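Local coordinates for putative phosphonate binding protein for ABC transporter (PDB 5LQ5) that binds inorganic phosphite strongly, and methylphosphonate and phosphate only very weakly, probably as the solute-binding component of an ABC transporter, at residues E124-Y135 and I263-R274. Sequence-based numbering, arbitrary orientation.
With PO3 (phosphite ion), chain B.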
ATOM      1  N   GLU A 124      -4.611   5.757   8.398  1.00 15.67           N
ATOM      2  CA  GLU A 124      -3.898   6.986   8.760  1.00 15.53           C
ATOM      3  C   GLU A 124      -2.471   6.972   8.214  1.00 14.45           C
ATOM      4  O   GLU A 124      -1.922   8.024   7.949  1.00 17.07           O
ATOM      5  CB  GLU A 124      -3.801   7.105  10.291  1.00 18.94           C
ATOM      6  CG  GLU A 124      -5.150   7.309  11.021  1.00 21.77           C
ATOM      7  CD  GLU A 124      -5.898   6.033  11.409  1.00 32.53           C
ATOM      8  OE1 GLU A 124      -5.600   4.926  10.874  1.00 29.60           O
ATOM      9  OE2 GLU A 124      -6.814   6.152  12.274  1.00 33.70           O
ATOM     10  N   ASN A 125      -1.886   5.765   8.038  1.00 14.44           N
ATOM     11  CA  ASN A 125      -0.496   5.587   7.602  1.00 14.91           C
ATOM     12  C   ASN A 125      -0.362   5.128   6.163  1.00 15.68           C
ATOM     13  O   ASN A 125       0.704   4.686   5.737  1.00 15.78           O
ATOM     14  CB  ASN A 125       0.236   4.634   8.588  1.00 16.39           C
ATOM     15  CG  ASN A 125       0.457   5.272   9.951  1.00 23.99           C
ATOM     16  OD1 ASN A 125       0.890   6.387  10.047  1.00 28.92           O
ATOM     17  ND2 ASN A 125       0.150   4.560  10.972  1.00 40.04           N
ATOM     18  N   SER A 126      -1.435   5.277   5.414  1.00 15.29           N
ATOM     19  CA  SER A 126      -1.438   4.926   3.957  1.00 15.72           C
ATOM     20  C   SER A 126      -0.844   6.038   3.087  1.00 15.54           C
ATOM     21  O   SER A 126      -1.160   7.221   3.263  1.00 16.81           O
ATOM     22  CB  SER A 126      -2.850   4.611   3.470  1.00 15.51           C
ATOM     23  OG  SER A 126      -2.828   4.342   2.075  1.00 15.02           O
ATOM     24  N   THR A 127       0.059   5.657   2.199  1.00 14.67           N
ATOM     25  CA  THR A 127       0.619   6.566   1.216  1.00 15.22           C
ATOM     26  C   THR A 127      -0.443   7.032   0.204  1.00 14.90           C
ATOM     27  O   THR A 127      -0.691   8.240   0.052  1.00 17.11           O
ATOM     28  CB  THR A 127       1.798   5.899   0.462  1.00 17.94           C
ATOM     29  OG1 THR A 127       2.622   5.156   1.404  1.00 17.40           O
ATOM     30  CG2 THR A 127       2.635   6.981  -0.238  1.00 18.67           C
ATOM     31  N   SER A 128      -1.030   6.048  -0.477  1.00 15.90           N
ATOM     32  CA  SER A 128      -2.024   6.286  -1.534  1.00 17.49           C
ATOM     33  C   SER A 128      -3.444   6.584  -1.047  1.00 16.62           C
ATOM     34  O   SER A 128      -4.265   7.123  -1.781  1.00 17.94           O
ATOM     35  CB  SER A 128      -2.035   5.119  -2.497  1.00 18.51           C
ATOM     36  OG  SER A 128      -2.564   3.940  -1.913  1.00 17.01           O
ATOM     37  N   GLY A 129      -3.687   6.265   0.219  1.00 15.10           N
ATOM     38  CA  GLY A 129      -4.999   6.447   0.819  1.00 15.20           C
ATOM     39  C   GLY A 129      -5.075   7.577   1.824  1.00 17.27           C
ATOM     40  O   GLY A 129      -6.146   7.933   2.264  1.00 17.57           O
ATOM     41  N   ARG A 130      -3.932   8.157   2.165  1.00 15.99           N
ATOM     42  CA  ARG A 130      -3.933   9.254   3.140  1.00 17.13           C
ATOM     43  C   ARG A 130      -2.887  10.319   2.862  1.00 15.44           C
ATOM     44  O   ARG A 130      -3.244  11.471   2.667  1.00 15.89           O
ATOM     45  CB  ARG A 130      -3.804   8.758   4.576  1.00 17.23           C
ATOM     46  CG  ARG A 130      -4.066   9.821   5.635  1.00 18.14           C
ATOM     47  CD  ARG A 130      -2.836  10.629   5.984  1.00 19.21           C
ATOM     48  NE  ARG A 130      -3.188  11.766   6.848  1.00 21.44           N
ATOM     49  CZ  ARG A 130      -3.393  11.697   8.169  1.00 20.85           C
ATOM     50  NH1 ARG A 130      -3.202  10.567   8.830  1.00 18.31           N
ATOM     51  NH2 ARG A 130      -3.781  12.788   8.841  1.00 23.08           N
ATOM     52  N   LEU A 131      -1.601   9.954   2.898  1.00 14.75           N
ATOM     53  CA  LEU A 131      -0.526  10.939   2.867  1.00 16.29           C
ATOM     54  C   LEU A 131      -0.608  11.788   1.606  1.00 16.41           C
ATOM     55  O   LEU A 131      -0.636  13.038   1.669  1.00 16.88           O
ATOM     56  CB  LEU A 131       0.842  10.273   2.990  1.00 15.94           C
ATOM     57  CG  LEU A 131       2.001  11.261   3.154  1.00 17.22           C
ATOM     58  CD1 LEU A 131       2.038  11.865   4.558  1.00 21.46           C
ATOM     59  CD2 LEU A 131       3.342  10.617   2.766  1.00 22.02           C
ATOM     60  N   MET A 132      -0.590  11.123   0.462  1.00 17.80           N
ATOM     61  CA  MET A 132      -0.589  11.857  -0.795  1.00 18.73           C
ATOM     62  C   MET A 132      -1.930  12.554  -1.057  1.00 20.36           C
ATOM     63  O   MET A 132      -1.931  13.718  -1.428  1.00 19.15           O
ATOM     64  CB  MET A 132      -0.085  10.970  -1.909  1.00 18.00           C
ATOM     65  CG  MET A 132       1.393  10.556  -1.716  1.00 18.11           C
ATOM     66  SD  MET A 132       2.586  11.877  -1.388  1.00 21.80           S
ATOM     67  CE  MET A 132       2.366  12.820  -2.891  1.00 22.56           C
ATOM     68  N   PRO A 133      -3.067  11.878  -0.808  1.00 16.91           N
ATOM     69  CA  PRO A 133      -4.353  12.596  -0.904  1.00 16.82           C
ATOM     70  C   PRO A 133      -4.428  13.872  -0.073  1.00 18.09           C
ATOM     71  O   PRO A 133      -4.879  14.925  -0.586  1.00 19.00           O
ATOM     72  CB  PRO A 133      -5.362  11.540  -0.450  1.00 18.31           C
ATOM     73  CG  PRO A 133      -4.782  10.259  -1.019  1.00 19.58           C
ATOM     74  CD  PRO A 133      -3.302  10.406  -0.756  1.00 16.86           C
ATOM     75  N   GLU A 134      -3.959  13.813   1.177  1.00 17.26           N
ATOM     76  CA  GLU A 134      -3.939  15.003   2.041  1.00 18.31           C
ATOM     77  C   GLU A 134      -3.016  16.108   1.478  1.00 17.30           C
ATOM     78  O   GLU A 134      -3.379  17.290   1.471  1.00 20.09           O
ATOM     79  CB  GLU A 134      -3.577  14.679   3.499  1.00 19.49           C
ATOM     80  CG  GLU A 134      -3.769  15.890   4.413  1.00 21.28           C
ATOM     81  CD  GLU A 134      -3.780  15.608   5.912  1.00 27.58           C
ATOM     82  OE1 GLU A 134      -3.563  14.467   6.343  1.00 25.21           O
ATOM     83  OE2 GLU A 134      -3.983  16.581   6.675  1.00 26.66           O
ATOM     84  N   TYR A 135      -1.825  15.707   1.046  1.00 17.52           N
ATOM     85  CA  TYR A 135      -0.898  16.624   0.389  1.00 21.72           C
ATOM     86  C   TYR A 135      -1.563  17.374  -0.768  1.00 22.24           C
ATOM     87  O   TYR A 135      -1.458  18.598  -0.865  1.00 21.59           O
ATOM     88  CB  TYR A 135       0.356  15.852  -0.074  1.00 21.99           C
ATOM     89  CG  TYR A 135       1.427  16.646  -0.750  1.00 23.31           C
ATOM     90  CD1 TYR A 135       2.280  17.463  -0.010  1.00 22.72           C
ATOM     91  CD2 TYR A 135       1.656  16.498  -2.097  1.00 24.61           C
ATOM     92  CE1 TYR A 135       3.294  18.164  -0.638  1.00 25.37           C
ATOM     93  CE2 TYR A 135       2.668  17.168  -2.739  1.00 32.89           C
ATOM     94  CZ  TYR A 135       3.485  17.990  -2.003  1.00 26.97           C
ATOM     95  OH  TYR A 135       4.481  18.642  -2.662  1.00 36.27           O
ATOM     96  N   ILE A 263       8.698  10.977  -0.162  1.00 19.27           N
ATOM     97  CA  ILE A 263       7.664  10.505   0.767  1.00 19.63           C
ATOM     98  C   ILE A 263       8.037  10.867   2.206  1.00 18.62           C
ATOM     99  O   ILE A 263       7.207  11.336   2.975  1.00 17.19           O
ATOM    100  CB  ILE A 263       7.457   8.985   0.642  1.00 19.36           C
ATOM    101  CG1 ILE A 263       6.879   8.605  -0.727  1.00 21.88           C
ATOM    102  CG2 ILE A 263       6.553   8.448   1.770  1.00 20.04           C
ATOM    103  CD1 ILE A 263       5.610   9.282  -1.151  1.00 25.24           C
ATOM    104  N   GLU A 264       9.309  10.661   2.550  1.00 18.01           N
ATOM    105  CA  GLU A 264       9.773  11.003   3.893  1.00 19.98           C
ATOM    106  C   GLU A 264       9.552  12.485   4.182  1.00 18.23           C
ATOM    107  O   GLU A 264       9.073  12.844   5.248  1.00 19.61           O
ATOM    108  CB  GLU A 264      11.252  10.613   4.130  1.00 20.52           C
ATOM    109  CG  GLU A 264      11.688  10.791   5.580  1.00 21.11           C
ATOM    110  CD  GLU A 264      13.041  10.209   5.937  1.00 27.35           C
ATOM    111  OE1 GLU A 264      13.754   9.646   5.071  1.00 32.32           O
ATOM    112  OE2 GLU A 264      13.368  10.288   7.160  1.00 26.15           O
ATOM    113  N   GLU A 265       9.911  13.328   3.223  1.00 17.50           N
ATOM    114  CA  GLU A 265       9.775  14.800   3.420  1.00 19.94           C
ATOM    115  C   GLU A 265       8.332  15.244   3.581  1.00 17.92           C
ATOM    116  O   GLU A 265       8.005  16.073   4.432  1.00 18.04           O
ATOM    117  CB  GLU A 265      10.430  15.540   2.248  1.00 17.39           C
ATOM    118  CG  GLU A 265      11.959  15.384   2.302  1.00 21.22           C
ATOM    119  CD  GLU A 265      12.672  15.952   1.083  1.00 23.81           C
ATOM    120  OE1 GLU A 265      12.007  16.350   0.097  1.00 25.62           O
ATOM    121  OE2 GLU A 265      13.916  16.016   1.123  1.00 28.67           O
ATOM    122  N   ILE A 266       7.464  14.667   2.762  1.00 17.61           N
ATOM    123  CA  ILE A 266       6.024  14.921   2.867  1.00 19.15           C
ATOM    124  C   ILE A 266       5.505  14.423   4.231  1.00 18.34           C
ATOM    125  O   ILE A 266       4.746  15.117   4.900  1.00 18.40           O
ATOM    126  CB  ILE A 266       5.237  14.371   1.653  1.00 18.67           C
ATOM    127  CG1 ILE A 266       5.642  15.109   0.351  1.00 19.36           C
ATOM    128  CG2 ILE A 266       3.727  14.465   1.907  1.00 18.34           C
ATOM    129  CD1 ILE A 266       5.014  14.586  -0.929  1.00 21.99           C
ATOM    130  N   GLY A 267       5.916  13.214   4.620  1.00 16.65           N
ATOM    131  CA  GLY A 267       5.613  12.664   5.954  1.00 18.13           C
ATOM    132  C   GLY A 267       6.009  13.606   7.094  1.00 17.44           C
ATOM    133  O   GLY A 267       5.258  13.815   8.049  1.00 18.99           O
ATOM    134  N   ARG A 268       7.218  14.169   7.004  1.00 17.33           N
ATOM    135  CA  ARG A 268       7.642  15.098   8.047  1.00 19.20           C
ATOM    136  C   ARG A 268       6.748  16.339   8.103  1.00 16.89           C
ATOM    137  O   ARG A 268       6.362  16.802   9.178  1.00 20.14           O
ATOM    138  CB  ARG A 268       9.070  15.550   7.813  1.00 18.60           C
ATOM    139  CG  ARG A 268      10.113  14.477   8.030  1.00 19.31           C
ATOM    140  CD  ARG A 268      11.495  15.067   7.803  1.00 22.05           C
ATOM    141  NE  ARG A 268      12.479  14.004   7.792  1.00 19.96           N
ATOM    142  CZ  ARG A 268      13.755  14.167   7.454  1.00 19.68           C
ATOM    143  NH1 ARG A 268      14.244  15.383   7.187  1.00 24.08           N
ATOM    144  NH2 ARG A 268      14.560  13.116   7.411  1.00 20.67           N
ATOM    145  N   LYS A 269       6.446  16.882   6.926  1.00 19.13           N
ATOM    146  CA  LYS A 269       5.659  18.107   6.848  1.00 25.16           C
ATOM    147  C   LYS A 269       4.254  17.922   7.409  1.00 20.26           C
ATOM    148  O   LYS A 269       3.697  18.809   8.032  1.00 22.53           O
ATOM    149  CB  LYS A 269       5.565  18.592   5.418  1.00 22.75           C
ATOM    150  CG  LYS A 269       5.154  20.068   5.336  1.00 27.18           C
ATOM    151  CD  LYS A 269       5.118  20.534   3.904  1.00 31.77           C
ATOM    152  CE  LYS A 269       3.918  19.968   3.195  1.00 28.49           C
ATOM    153  NZ  LYS A 269       2.761  20.887   3.429  1.00 57.52           N
ATOM    154  N   LEU A 270       3.709  16.720   7.218  1.00 20.28           N
ATOM    155  CA  LEU A 270       2.363  16.403   7.732  1.00 20.79           C
ATOM    156  C   LEU A 270       2.375  15.713   9.108  1.00 22.87           C
ATOM    157  O   LEU A 270       1.344  15.232   9.589  1.00 24.34           O
ATOM    158  CB  LEU A 270       1.626  15.559   6.691  1.00 22.52           C
ATOM    159  CG  LEU A 270       1.189  16.315   5.420  1.00 27.55           C
ATOM    160  CD1 LEU A 270       0.522  15.345   4.465  1.00 28.29           C
ATOM    161  CD2 LEU A 270       0.267  17.485   5.681  1.00 41.38           C
ATOM    162  N   ASN A 271       3.538  15.681   9.749  1.00 20.19           N
ATOM    163  CA  ASN A 271       3.708  15.089  11.062  1.00 21.23           C
ATOM    164  C   ASN A 271       3.257  13.624  11.125  1.00 21.59           C
ATOM    165  O   ASN A 271       2.664  13.155  12.117  1.00 25.46           O
ATOM    166  CB  ASN A 271       3.032  15.931  12.168  1.00 23.92           C
ATOM    167  CG  ASN A 271       3.514  15.543  13.562  1.00 46.84           C
ATOM    168  OD1 ASN A 271       4.640  15.048  13.728  1.00 42.14           O
ATOM    169  ND2 ASN A 271       2.665  15.713  14.566  1.00 50.20           N
ATOM    170  N   LYS A 272       3.606  12.902  10.068  1.00 20.43           N
ATOM    171  CA  LYS A 272       3.202  11.505   9.896  1.00 20.24           C
ATOM    172  C   LYS A 272       4.304  10.490   9.881  1.00 21.73           C
ATOM    173  O   LYS A 272       4.090   9.333   9.541  1.00 25.47           O
ATOM    174  CB  LYS A 272       2.256  11.354   8.696  1.00 21.60           C
ATOM    175  CG  LYS A 272       0.806  11.713   9.013  1.00 24.65           C
ATOM    176  CD  LYS A 272       0.185  10.993  10.206  1.00 25.90           C
ATOM    177  CE  LYS A 272       0.384   9.486  10.148  1.00 28.86           C
ATOM    178  NZ  LYS A 272      -0.107   8.812  11.363  1.00 35.83           N
ATOM    179  N   ILE A 273       5.487  10.877  10.318  1.00 22.62           N
ATOM    180  CA  ILE A 273       6.561   9.915  10.445  1.00 22.52           C
ATOM    181  C   ILE A 273       6.322   9.108  11.747  1.00 27.05           C
ATOM    182  O   ILE A 273       6.501   7.901  11.815  1.00 23.31           O
ATOM    183  CB  ILE A 273       7.928  10.627  10.449  1.00 21.86           C
ATOM    184  CG1 ILE A 273       8.217  11.266   9.100  1.00 23.62           C
ATOM    185  CG2 ILE A 273       9.007   9.627  10.805  1.00 24.58           C
ATOM    186  CD1 ILE A 273       8.206  10.317   7.925  1.00 25.16           C
ATOM    187  N   ARG A 274       5.829   9.805  12.757  1.00 29.91           N
ATOM    188  CA  ARG A 274       5.352   9.149  13.980  1.00 36.44           C
ATOM    189  C   ARG A 274       4.183   8.252  13.601  1.00 37.26           C
ATOM    190  O   ARG A 274       3.360   8.628  12.760  1.00 32.98           O
ATOM    191  CB  ARG A 274       4.844  10.196  14.942  1.00 37.55           C
ATOM    192  CG  ARG A 274       5.939  11.079  15.466  1.00 53.20           C
ATOM    193  CD  ARG A 274       5.338  12.158  16.351  1.00131.61           C
ATOM    194  NE  ARG A 274       4.871  11.610  17.620  1.00159.84           N
ATOM    195  CZ  ARG A 274       5.662  11.093  18.558  1.00123.11           C
ATOM    196  NH1 ARG A 274       6.978  11.042  18.386  1.00165.14           N
ATOM    197  NH2 ARG A 274       5.130  10.621  19.676  1.00101.62           N
TER
HETATM  198  P   PO3 B 401      -0.192   2.398   0.757  1.00 16.36           P
HETATM  199  O1  PO3 B 401      -0.363   3.258  -0.539  1.00 15.81           O
HETATM  200  O2  PO3 B 401       0.824   2.998   1.813  1.00 17.20           O
HETATM  201  O3  PO3 B 401      -1.568   2.079   1.405  1.00 16.06           O
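L131 wedges between I266 and L270, its CG 3.8 Å from I266 CG2 and its CD1 3.8 Å from L270 CD1. L131 CD1 also lies 3.9 Å from G267 CA. I266 is held from its far end too: its CD1 sits over the centre of the Y135 ring, 5° off the normal, a CH-pi contact, and lies 3.7 Å from M132 SD. This apolar core joins helices 127-135 and 263-269, whose axes cross at 70°. Beside it runs a polar layer. K272, bent at chi2 and chi3, lays its aliphatic chain over one face of the R130 guanidinium (CD to NH1 3.7 Å) and gives NZ to N125 OD1 at 2.9 Å, from above the carbonyl plane. R130 NH1 donates to E124 O, and NE and NH2 both to E134 OE1, all near the guanidinium plane; a methionine here would probably leave E134 without its salt-bridge partner and the E124 carbonyl without this donor. The solvent side is looser: exposed K269 only skirts the Y135 ring edge, CE 4.3 Å from CE1. A Schellman motif with N271 as C-prime residue (K272 N to G267 O, N271 N to R268 O) turns the chain to K272. Because K272 bonds N125, just before phosphite-binding S126, T127 and S128, the chemistry is consistent with tying segment 263-274 to that helix start.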